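Local coordinates for protein aac(6')-Ii (Enterococcus faecium, PDB 1N71) that probably transfers an acetyl group from acetyl-coenzyme A to the 6'-amino group of aminoglycoside antibiotics, an inactivating change that underlies resistance, at residues E27-S32 / E72-V77; E39-E44 / V57-A62; Y94-V99 / I105-G110. All blocks are in the same frame, centred on the assembly; numbering follows the deposited sequence.

Interaction 1: residues E27-S32 / E72-V77; sequences EEYGDS and ELHPLV. With COA (coenzyme A), chain E.
Tyr29, on the loop between helix 11-24 and helix 33-40, reaches His74 and Pro75 of strand 70-78, a strand of the GNAT fold that contributes Leu76 to the coenzyme A pocket. The contact is small, 60 Å² in all, and the phenol oxygen does most of the touching. Tyr29 OH stands 4.0 Å from His74 NE2, approaching the imidazole obliquely, and 4.4 Å from Pro75 CB. The two side chains advance from opposite directions. CB of Tyr29 already points at the strand, and with CG anti to the carbonyl carbon (chi1 -61°) the hydroxyl ends beside His74 and Pro75. CG of His74 is anti to the backbone N (chi1 175°), and although CB does not point at the loop, the ring end comes nearer to it.

One face of the His74 imidazole carries Pro75 CB, 4.2 Å above its centre; the peptide bond before Pro75 is cis. Tyr29 further rests on Leu21 of helix 11-24. One residue beyond the proline, Leu76 CD2 meets COA CEP, a methyl on the branched carbon of the pantetheine, at 3.7 Å.

The gap between the tyrosine hydroxyl and the imidazole nitrogen is too long for a direct hydrogen bond, so between these two segments the contact is loose van der Waals.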
# COMPACT_ATOMS: atom_id res chain seq x y z
N GLU A 27 -18.90 1.57 -8.91
CA GLU A 27 -18.11 2.78 -9.09
C GLU A 27 -16.62 2.47 -9.23
O GLU A 27 -15.86 3.29 -9.74
CB GLU A 27 -18.32 3.72 -7.89
N GLU A 28 -16.22 1.29 -8.78
CA GLU A 28 -14.82 0.89 -8.85
C GLU A 28 -14.54 -0.09 -9.99
O GLU A 28 -13.40 -0.22 -10.43
CB GLU A 28 -14.40 0.26 -7.52
CG GLU A 28 -12.90 0.11 -7.34
CD GLU A 28 -12.17 1.44 -7.39
OE1 GLU A 28 -12.17 2.09 -8.46
OE2 GLU A 28 -11.59 1.84 -6.36
N TYR A 29 -15.58 -0.76 -10.47
CA TYR A 29 -15.44 -1.72 -11.56
C TYR A 29 -16.51 -1.51 -12.63
O TYR A 29 -17.41 -2.32 -12.80
CB TYR A 29 -15.55 -3.15 -11.02
CG TYR A 29 -14.49 -3.51 -10.01
CD1 TYR A 29 -13.15 -3.63 -10.39
CD2 TYR A 29 -14.81 -3.74 -8.67
CE1 TYR A 29 -12.16 -3.96 -9.46
CE2 TYR A 29 -13.84 -4.08 -7.74
CZ TYR A 29 -12.52 -4.18 -8.14
OH TYR A 29 -11.55 -4.52 -7.22
N GLY A 30 -16.39 -0.40 -13.36
CA GLY A 30 -17.36 -0.09 -14.40
C GLY A 30 -16.94 -0.56 -15.78
O GLY A 30 -17.47 -1.53 -16.30
N ASP A 31 -15.98 0.15 -16.37
CA ASP A 31 -15.50 -0.18 -17.71
C ASP A 31 -14.48 -1.31 -17.73
O ASP A 31 -14.79 -2.42 -18.18
CB ASP A 31 -14.90 1.07 -18.37
N SER A 32 -13.28 -1.03 -17.25
CA SER A 32 -12.20 -2.02 -17.23
C SER A 32 -12.43 -3.17 -16.25
O SER A 32 -11.47 -3.74 -15.73
CB SER A 32 -10.87 -1.33 -16.91
N GLU A 72 -0.54 -8.49 -0.07
CA GLU A 72 -1.73 -7.67 0.15
C GLU A 72 -2.97 -8.45 -0.25
O GLU A 72 -3.07 -8.91 -1.40
CB GLU A 72 -1.67 -6.38 -0.68
CG GLU A 72 -3.02 -5.65 -0.71
CD GLU A 72 -2.99 -4.35 -1.51
OE1 GLU A 72 -2.14 -4.21 -2.40
OE2 GLU A 72 -3.84 -3.48 -1.24
N LEU A 73 -3.91 -8.59 0.68
CA LEU A 73 -5.16 -9.29 0.42
C LEU A 73 -6.01 -8.34 -0.43
O LEU A 73 -6.35 -7.23 0.01
CB LEU A 73 -5.87 -9.60 1.75
CG LEU A 73 -7.20 -10.38 1.73
CD1 LEU A 73 -7.52 -10.85 3.14
CD2 LEU A 73 -8.32 -9.50 1.18
N HIS A 74 -6.33 -8.77 -1.64
CA HIS A 74 -7.13 -7.94 -2.54
C HIS A 74 -7.49 -8.70 -3.81
O HIS A 74 -6.62 -9.20 -4.51
CB HIS A 74 -6.36 -6.66 -2.89
CG HIS A 74 -7.05 -5.80 -3.91
ND1 HIS A 74 -7.05 -6.09 -5.25
CD2 HIS A 74 -7.77 -4.66 -3.77
CE1 HIS A 74 -7.73 -5.16 -5.90
NE2 HIS A 74 -8.18 -4.28 -5.02
N PRO A 75 -8.79 -8.82 -4.11
CA PRO A 75 -9.90 -8.28 -3.31
C PRO A 75 -10.53 -9.42 -2.52
O PRO A 75 -10.01 -10.54 -2.50
CB PRO A 75 -10.84 -7.76 -4.37
CG PRO A 75 -10.77 -8.88 -5.39
CD PRO A 75 -9.27 -9.21 -5.45
N LEU A 76 -11.64 -9.12 -1.85
CA LEU A 76 -12.40 -10.12 -1.12
C LEU A 76 -13.85 -9.74 -1.32
O LEU A 76 -14.29 -8.68 -0.88
CB LEU A 76 -12.07 -10.12 0.38
CG LEU A 76 -12.98 -11.07 1.19
CD1 LEU A 76 -12.94 -12.48 0.59
CD2 LEU A 76 -12.54 -11.09 2.65
N VAL A 77 -14.59 -10.61 -1.99
CA VAL A 77 -16.00 -10.33 -2.24
C VAL A 77 -16.81 -11.61 -2.16
O VAL A 77 -16.37 -12.67 -2.62
CB VAL A 77 -16.20 -9.69 -3.62
CG1 VAL A 77 -15.69 -10.62 -4.70
CG2 VAL A 77 -17.68 -9.39 -3.84
N1A COA E . -19.01 -6.39 10.63
C2A COA E . -18.78 -7.11 11.74
N3A COA E . -18.59 -8.45 11.84
C4A COA E . -18.65 -9.05 10.60
C5A COA E . -18.89 -8.45 9.39
C6A COA E . -19.07 -7.03 9.42
N6A COA E . -19.30 -6.32 8.31
N7A COA E . -18.88 -9.38 8.36
C8A COA E . -18.66 -10.51 8.97
N9A COA E . -18.51 -10.39 10.34
C1B COA E . -18.26 -11.45 11.33
C2B COA E . -19.43 -12.43 11.46
O2B COA E . -20.37 -11.93 12.42
C3B COA E . -18.81 -13.72 12.00
O3B COA E . -18.57 -13.55 13.41
P3B COA E . -19.10 -14.63 14.48
O7A COA E . -20.57 -14.67 14.27
O8A COA E . -18.69 -14.05 15.78
O9A COA E . -18.40 -15.88 14.12
C4B COA E . -17.45 -13.72 11.28
O4B COA E . -17.21 -12.34 10.99
C5B COA E . -17.38 -14.59 10.02
O5B COA E . -18.18 -14.01 8.97
P1A COA E . -18.38 -14.74 7.55
O1A COA E . -19.74 -15.32 7.51
O2A COA E . -17.21 -15.60 7.27
O3A COA E . -18.32 -13.47 6.57
P2A COA E . -18.96 -13.33 5.10
O4A COA E . -20.23 -12.58 5.21
O5A COA E . -18.92 -14.63 4.39
O6A COA E . -17.88 -12.37 4.40
CBP COA E . -17.26 -10.04 4.05
CCP COA E . -17.43 -11.17 5.05
CDP COA E . -16.88 -8.77 4.82
CEP COA E . -16.13 -10.41 3.05
CAP COA E . -18.65 -9.85 3.29
OAP COA E . -19.70 -9.46 4.19
C9P COA E . -18.55 -8.91 2.08
O9P COA E . -18.49 -9.38 0.93
N8P COA E . -18.52 -7.60 2.34
C7P COA E . -18.43 -6.54 1.34
C6P COA E . -17.02 -6.38 0.77
C5P COA E . -16.08 -5.60 1.67
O5P COA E . -16.41 -4.50 2.12
N4P COA E . -14.90 -6.18 1.94
C3P COA E . -13.84 -5.60 2.78
C2P COA E . -12.51 -5.54 2.06
S1P COA E . -11.66 -3.96 2.27

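Interaction 2: residues E39-E44 / V57-A62; sequences EMMNPE and VGFIGA
A Met-aromatic contact of Met40 with Phe59, joined by the methyl of Met41, packs the last part of helix 33-40 and the turn that follows onto strand 55-66. Met40 SD lies 4.0 Å from Phe59 CE2 and 5.2 Å from the ring centroid, 60° off the ring normal, so the sulfur comes in obliquely. Met41 supplies a methyl group: its CE is 4.1 Å from Phe59 CZ, again slantwise. The two methionines reach the ring by different routes. Met40 has CB directed at the strand and is extended beyond CG, whereas Met41 starts out pointing away and folds back through bends at chi2 (-61°) and chi3.

The backbones also come fairly close, Met40 CA lying 7.0 Å from Gly61 CA. Beyond the methionines the chain turns. Asn42 OD1 accepts from Glu44 N at 2.9 Å, the nearly straight bond (168°) of an Asx turn.

Phe59 is buried, touching Ala47 and Pro75 on the neighbouring strands, and its ring meets that of Phe6 with planes about perpendicular. Ile60, the next residue, turns instead to helix 87-101. Hydrophobic residues alternating between helices on the two faces of one strand are typical of the layered alpha/beta core of the GNAT fold.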
# COMPACT_ATOMS: atom_id res chain seq x y z
N GLU A 39 -6.10 -8.90 -14.47
CA GLU A 39 -5.01 -8.47 -13.61
C GLU A 39 -4.93 -9.38 -12.38
O GLU A 39 -3.84 -9.66 -11.87
CB GLU A 39 -5.25 -7.02 -13.18
CG GLU A 39 -4.08 -6.38 -12.46
CD GLU A 39 -3.86 -4.94 -12.89
OE1 GLU A 39 -4.82 -4.14 -12.81
OE2 GLU A 39 -2.73 -4.62 -13.31
N MET A 40 -6.09 -9.86 -11.93
CA MET A 40 -6.16 -10.74 -10.78
C MET A 40 -5.75 -12.17 -11.15
O MET A 40 -5.48 -13.00 -10.28
CB MET A 40 -7.58 -10.73 -10.20
CG MET A 40 -8.01 -9.36 -9.68
SD MET A 40 -9.73 -9.25 -9.16
CE MET A 40 -9.85 -7.50 -8.78
N MET A 41 -5.70 -12.45 -12.45
CA MET A 41 -5.32 -13.78 -12.94
C MET A 41 -3.81 -13.94 -13.09
O MET A 41 -3.33 -15.01 -13.45
CB MET A 41 -6.00 -14.05 -14.29
CG MET A 41 -7.52 -14.05 -14.25
SD MET A 41 -8.19 -15.32 -13.16
CE MET A 41 -8.49 -14.34 -11.67
N ASN A 42 -3.07 -12.87 -12.83
CA ASN A 42 -1.61 -12.88 -12.94
C ASN A 42 -1.00 -14.07 -12.18
O ASN A 42 -1.35 -14.33 -11.03
CB ASN A 42 -1.04 -11.57 -12.38
CG ASN A 42 0.42 -11.38 -12.72
OD1 ASN A 42 1.24 -12.27 -12.50
ND2 ASN A 42 0.76 -10.21 -13.25
N PRO A 43 -0.07 -14.80 -12.82
CA PRO A 43 0.58 -15.96 -12.20
C PRO A 43 1.24 -15.69 -10.85
O PRO A 43 1.30 -16.57 -9.99
CB PRO A 43 1.60 -16.38 -13.26
CG PRO A 43 0.92 -16.02 -14.53
CD PRO A 43 0.36 -14.65 -14.22
N GLU A 44 1.73 -14.47 -10.65
CA GLU A 44 2.39 -14.12 -9.39
C GLU A 44 1.39 -13.98 -8.25
O GLU A 44 1.75 -14.10 -7.08
CB GLU A 44 3.17 -12.81 -9.54
CG GLU A 44 2.29 -11.61 -9.82
N VAL A 57 -19.75 -17.77 -5.91
CA VAL A 57 -20.39 -16.99 -4.86
C VAL A 57 -19.39 -16.15 -4.05
O VAL A 57 -19.79 -15.32 -3.24
CB VAL A 57 -21.17 -17.90 -3.89
CG1 VAL A 57 -22.30 -18.62 -4.64
CG2 VAL A 57 -20.23 -18.91 -3.25
N GLY A 58 -18.10 -16.38 -4.28
CA GLY A 58 -17.09 -15.63 -3.55
C GLY A 58 -15.72 -15.72 -4.18
O GLY A 58 -15.38 -16.72 -4.84
N PHE A 59 -14.91 -14.68 -4.00
CA PHE A 59 -13.58 -14.66 -4.57
C PHE A 59 -12.63 -13.87 -3.68
O PHE A 59 -13.03 -12.87 -3.08
CB PHE A 59 -13.60 -14.02 -5.96
CG PHE A 59 -12.25 -13.94 -6.61
CD1 PHE A 59 -11.72 -15.04 -7.28
CD2 PHE A 59 -11.50 -12.76 -6.56
CE1 PHE A 59 -10.46 -14.98 -7.88
CE2 PHE A 59 -10.24 -12.69 -7.15
CZ PHE A 59 -9.72 -13.81 -7.82
N ILE A 60 -11.39 -14.32 -3.60
CA ILE A 60 -10.38 -13.63 -2.81
C ILE A 60 -9.04 -13.76 -3.54
O ILE A 60 -8.77 -14.78 -4.18
CB ILE A 60 -10.26 -14.23 -1.38
CG1 ILE A 60 -9.38 -13.32 -0.51
CG2 ILE A 60 -9.68 -15.64 -1.44
CD1 ILE A 60 -9.33 -13.72 0.95
N GLY A 61 -8.23 -12.72 -3.47
CA GLY A 61 -6.94 -12.76 -4.13
C GLY A 61 -5.86 -12.13 -3.27
O GLY A 61 -6.17 -11.48 -2.27
N ALA A 62 -4.60 -12.34 -3.64
CA ALA A 62 -3.49 -11.75 -2.90
C ALA A 62 -2.39 -11.36 -3.87
O ALA A 62 -2.10 -12.08 -4.82
CB ALA A 62 -2.96 -12.74 -1.86

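Interaction 3: residues Y94-V99 / I105-G110; sequences YLEKEV and ITIYLG
Apolar packing dominates between helix 87-101 and strand 106-112, and it converges on Ile107, which gives 84 Å² of the 175 Å² buried. Its terminal methyl is the shared contact point: Ile107 CD1 is 3.6 Å from Val99 CG2, 3.8 Å from Glu96 CG and 4.3 Å from Leu95 CG. CG1 lies anti to the carbonyl carbon (chi1 -66°) and chi2 is extended, which carries CD1 far enough to meet three helix residues spread over one turn. Both Val99 methyls lie along one side of Ile107 CG1, Val99 CG1 at 4.1 Å and Val99 CG2 at 4.2 Å. Leu95 and Ile107 both rest on Leu73 as well.

The polar component involves Glu96, which divides its roles. Its CG packs on the isoleucine methyl while the extended chain takes the carboxylate onward to Tyr152 OH, hydrogen-bonded to OE2, and to Lys173 NZ, which forms a salt bridge with OE1. These two partners would be expected to hold the carboxylate ionised and limit its rotation.

Backbone geometry sets the frame: the short axes pass 9.6 Å apart, with 132° between their N-to-C directions. Strand 70-78, helix 87-101 and strand 106-112, whose two strands are parallel neighbours, form a beta-alpha-beta crossover, a unit of the GNAT fold that supplies much of its coenzyme A site; here Gly110 touches the cofactor.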
# COMPACT_ATOMS: atom_id res chain seq x y z
N TYR A 94 -8.19 -20.10 3.34
CA TYR A 94 -7.60 -20.79 2.21
C TYR A 94 -6.49 -19.91 1.63
O TYR A 94 -5.43 -20.39 1.25
CB TYR A 94 -8.65 -21.08 1.14
CG TYR A 94 -8.22 -22.09 0.09
CD1 TYR A 94 -7.38 -21.72 -0.95
CD2 TYR A 94 -8.65 -23.41 0.15
CE1 TYR A 94 -6.97 -22.64 -1.92
CE2 TYR A 94 -8.26 -24.34 -0.81
CZ TYR A 94 -7.42 -23.95 -1.84
OH TYR A 94 -7.03 -24.86 -2.79
N LEU A 95 -6.74 -18.60 1.57
CA LEU A 95 -5.74 -17.69 1.06
C LEU A 95 -4.48 -17.79 1.92
O LEU A 95 -3.37 -17.88 1.41
CB LEU A 95 -6.26 -16.25 1.08
CG LEU A 95 -5.22 -15.18 0.72
CD1 LEU A 95 -4.81 -15.31 -0.74
CD2 LEU A 95 -5.80 -13.81 0.99
N GLU A 96 -4.66 -17.77 3.23
CA GLU A 96 -3.53 -17.85 4.15
C GLU A 96 -2.68 -19.10 3.93
O GLU A 96 -1.46 -19.03 3.98
CB GLU A 96 -4.03 -17.74 5.59
CG GLU A 96 -4.46 -16.32 5.94
CD GLU A 96 -4.97 -16.17 7.36
OE1 GLU A 96 -4.53 -16.92 8.24
OE2 GLU A 96 -5.81 -15.27 7.60
N LYS A 97 -3.33 -20.23 3.67
CA LYS A 97 -2.59 -21.46 3.42
C LYS A 97 -1.77 -21.32 2.13
O LYS A 97 -0.60 -21.73 2.08
CB LYS A 97 -3.55 -22.65 3.28
N GLU A 98 -2.37 -20.74 1.09
CA GLU A 98 -1.70 -20.55 -0.19
C GLU A 98 -0.50 -19.61 -0.08
O GLU A 98 0.56 -19.88 -0.64
CB GLU A 98 -2.67 -19.98 -1.24
CG GLU A 98 -3.79 -20.93 -1.67
CD GLU A 98 -3.33 -21.96 -2.68
OE1 GLU A 98 -2.66 -21.57 -3.67
OE2 GLU A 98 -3.63 -23.16 -2.50
N VAL A 99 -0.67 -18.50 0.63
CA VAL A 99 0.41 -17.54 0.79
C VAL A 99 1.56 -18.19 1.55
O VAL A 99 2.72 -18.09 1.15
CB VAL A 99 -0.06 -16.29 1.56
CG1 VAL A 99 1.12 -15.37 1.86
CG2 VAL A 99 -1.11 -15.54 0.75
N ILE A 105 4.99 -14.52 4.76
CA ILE A 105 5.03 -14.34 6.21
C ILE A 105 3.83 -13.56 6.72
O ILE A 105 3.23 -13.89 7.74
CB ILE A 105 6.28 -13.52 6.62
CG1 ILE A 105 7.55 -14.20 6.11
CG2 ILE A 105 6.31 -13.36 8.13
CD1 ILE A 105 8.82 -13.45 6.48
N THR A 106 3.48 -12.50 6.01
CA THR A 106 2.37 -11.66 6.43
C THR A 106 1.47 -11.21 5.30
O THR A 106 1.90 -11.07 4.15
CB THR A 106 2.88 -10.39 7.14
OG1 THR A 106 1.77 -9.58 7.54
CG2 THR A 106 3.75 -9.58 6.21
N ILE A 107 0.21 -10.99 5.65
CA ILE A 107 -0.79 -10.54 4.71
C ILE A 107 -1.37 -9.28 5.33
O ILE A 107 -1.68 -9.26 6.52
CB ILE A 107 -1.92 -11.58 4.55
CG1 ILE A 107 -1.37 -12.85 3.91
CG2 ILE A 107 -3.06 -10.99 3.70
CD1 ILE A 107 -2.42 -13.96 3.74
N TYR A 108 -1.48 -8.23 4.54
CA TYR A 108 -2.05 -6.98 5.03
C TYR A 108 -3.12 -6.53 4.05
O TYR A 108 -3.18 -7.01 2.92
CB TYR A 108 -0.97 -5.90 5.16
CG TYR A 108 -0.46 -5.39 3.84
CD1 TYR A 108 0.48 -6.12 3.10
CD2 TYR A 108 -0.91 -4.18 3.32
CE1 TYR A 108 0.95 -5.65 1.88
CE2 TYR A 108 -0.46 -3.71 2.10
CZ TYR A 108 0.48 -4.44 1.39
OH TYR A 108 0.93 -3.97 0.18
N LEU A 109 -3.95 -5.60 4.48
CA LEU A 109 -5.03 -5.10 3.65
C LEU A 109 -5.42 -3.70 4.09
O LEU A 109 -5.06 -3.25 5.19
CB LEU A 109 -6.25 -6.03 3.79
CG LEU A 109 -6.77 -6.17 5.23
CD1 LEU A 109 -7.80 -5.07 5.52
CD2 LEU A 109 -7.40 -7.54 5.42
N GLY A 110 -6.14 -3.01 3.22
CA GLY A 110 -6.61 -1.68 3.54
C GLY A 110 -8.12 -1.70 3.40
O GLY A 110 -8.64 -2.03 2.33

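How the interactions relate
The three contacts share one mixed sheet. Strands 55-66, 70-78 and 106-112 are consecutive in it, tied between interactions 1 and 2 by His74 N to Gly61 O (2.8 Å) and between interactions 1 and 3 by Leu73 N to Tyr108 O (2.8 Å). Interactions 2 and 3 meet through Ala62 CB and Leu95 CD1, 3.4 Å apart. The centres of interactions 1 and 2 lie about 10 Å apart, those of interactions 2 and 3 about 12 Å, and those of interactions 1 and 3 about 17 Å. Interactions 1 and 3 each hold a residue of the coenzyme A pocket and interaction 2 none; the side chain of Phe59 stays about 10 Å from the cofactor.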